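Local coordinates for protein cytochrome CH (Methylobacterium extorquens, PDB 1QN2) that probably carries electrons in methylotrophic metabolism as a small class I c-type cytochrome, using a covalently held heme c, at residues 90-93 against 94-98. Residues are numbered along the deposited sequence; the frame is centred on the assembly and turned at random.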
loop_
_atom_site.group_PDB
_atom_site.type_symbol
_atom_site.label_atom_id
_atom_site.label_comp_id
_atom_site.label_asym_id
_atom_site.label_seq_id
_atom_site.Cartn_x
_atom_site.Cartn_y
_atom_site.Cartn_z
ATOM N N ASP A 90 6.162 -1.683 9.397
ATOM C CA ASP A 90 5.627 -0.686 10.324
ATOM C C ASP A 90 6.183 0.706 9.954
ATOM O O ASP A 90 5.427 1.672 9.956
ATOM C CB ASP A 90 6.052 -1.010 11.756
ATOM C CG ASP A 90 5.186 -2.025 12.455
ATOM O OD1 ASP A 90 3.992 -2.161 12.121
ATOM O OD2 ASP A 90 5.710 -2.705 13.367
ATOM N N ASP A 91 7.475 0.749 9.647
ATOM C CA ASP A 91 8.119 2.024 9.276
ATOM C C ASP A 91 7.446 2.608 8.045
ATOM O O ASP A 91 7.125 3.793 7.964
ATOM C CB ASP A 91 9.608 1.797 9.016
ATOM C CG ASP A 91 10.358 1.525 10.317
ATOM O OD1 ASP A 91 9.784 1.816 11.381
ATOM O OD2 ASP A 91 11.497 1.031 10.260
ATOM N N ILE A 92 7.214 1.738 7.061
ATOM C CA ILE A 92 6.550 2.204 5.839
ATOM C C ILE A 92 5.176 2.761 6.165
ATOM O O ILE A 92 4.759 3.806 5.658
ATOM C CB ILE A 92 6.438 1.058 4.817
ATOM C CG1 ILE A 92 7.822 0.698 4.285
ATOM C CG2 ILE A 92 5.491 1.426 3.691
ATOM C CD1 ILE A 92 7.951 -0.387 3.271
ATOM N N ILE A 93 4.437 2.078 7.042
ATOM C CA ILE A 93 3.108 2.571 7.401
ATOM C C ILE A 93 3.191 3.907 8.116
ATOM O O ILE A 93 2.359 4.807 7.955
ATOM C CB ILE A 93 2.329 1.550 8.240
ATOM C CG1 ILE A 93 2.056 0.282 7.399
ATOM C CG2 ILE A 93 1.013 2.133 8.722
ATOM C CD1 ILE A 93 1.766 -0.956 8.218
ATOM N N ALA A 94 4.223 4.088 8.939
ATOM C CA ALA A 94 4.328 5.407 9.633
ATOM C C ALA A 94 4.540 6.487 8.569
ATOM O O ALA A 94 4.053 7.616 8.624
ATOM C CB ALA A 94 5.574 5.335 10.531
ATOM N N TYR A 95 5.301 6.111 7.542
ATOM C CA TYR A 95 5.578 7.058 6.463
ATOM C C TYR A 95 4.327 7.417 5.693
ATOM O O TYR A 95 4.086 8.592 5.404
ATOM C CB TYR A 95 6.669 6.513 5.551
ATOM C CG TYR A 95 6.888 7.338 4.304
ATOM C CD1 TYR A 95 7.240 8.682 4.419
ATOM C CD2 TYR A 95 6.727 6.799 3.035
ATOM C CE1 TYR A 95 7.428 9.450 3.291
ATOM C CE2 TYR A 95 6.943 7.559 1.894
ATOM C CZ TYR A 95 7.283 8.893 2.041
ATOM O OH TYR A 95 7.475 9.712 0.950
ATOM N N LEU A 96 3.509 6.417 5.358
ATOM C CA LEU A 96 2.277 6.615 4.621
ATOM C C LEU A 96 1.314 7.539 5.347
ATOM O O LEU A 96 0.599 8.331 4.734
ATOM C CB LEU A 96 1.589 5.264 4.356
ATOM C CG LEU A 96 2.290 4.278 3.426
ATOM C CD1 LEU A 96 1.408 3.025 3.251
ATOM C CD2 LEU A 96 2.546 4.919 2.074
ATOM N N LYS A 97 1.293 7.431 6.674
ATOM C CA LYS A 97 0.402 8.276 7.457
ATOM C C LYS A 97 0.753 9.750 7.285
ATOM O O LYS A 97 -0.121 10.617 7.356
ATOM C CB LYS A 97 0.453 7.884 8.936
ATOM C CG LYS A 97 -0.237 6.568 9.263
ATOM C CD LYS A 97 -0.314 6.357 10.761
ATOM C CE LYS A 97 -0.872 5.027 11.184
ATOM N NZ LYS A 97 -0.886 4.906 12.674
ATOM N N THR A 98 2.030 10.044 7.043
ATOM C CA THR A 98 2.445 11.428 6.871
ATOM C C THR A 98 1.944 12.014 5.558
ATOM O O THR A 98 1.920 13.238 5.422
ATOM C CB THR A 98 3.958 11.616 6.965
ATOM O OG1 THR A 98 4.596 11.162 5.768
ATOM C CG2 THR A 98 4.546 10.927 8.173
#
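Ile-92 and Leu-96 meet one turn apart on the inner side of the C-terminal helix 86-98 of this class I cytochrome c, a worked example of how an amphipathic helix sorts its side chains. Backbone bonding comes first. Four successive i to i+4 bonds run from Ala-94 N to Asp-90 O, Tyr-95 N to Asp-91 O, Leu-96 N to Ile-92 O (2.9 Å) and Lys-97 N to Ile-93 O (3.1 Å), the regular pattern of an alpha helix. Past them, the hydroxyl OG1 of Thr-98 turns back to donate to Tyr-95 O at 2.6 Å, lying in the plane of that carbonyl.

Apolar contact follows the same spacing. Ile-92 CG2 comes within 4.3 Å of Leu-96 CG, a loose touch between branches. With CG beside its backbone N (chi1 -66°), Leu-96 also lays that carbon 3.4 Å from Ile-92 O. Tyr-95 swings its ring away from 90-93, CG anti to the backbone N (chi1 172°), and meets Phe-11 edge-to-face.

Exposed Lys-97 runs extended beyond CG, its CE passing 4.2 Å from CG2 of buried Ile-93, which packs on Leu-62. Asp-91 OD1 accepts a hydrogen bond from the backbone N of Asp-3, tying the helix to the chain start.

The chemistry implies a division of labour: main-chain bonds occupy the carbonyls of 90-93 and N-H groups of 94-97, while Ile-92 faces the heme and Leu-96 extends the apolar face onto Phe-20 and Val-33. Asp-91, Ile-92 and Tyr-95 touch Ala-6, Ala-10 and Glu-8 of helix 4-10, the terminal-helix pairing characteristic of the cytochrome c fold.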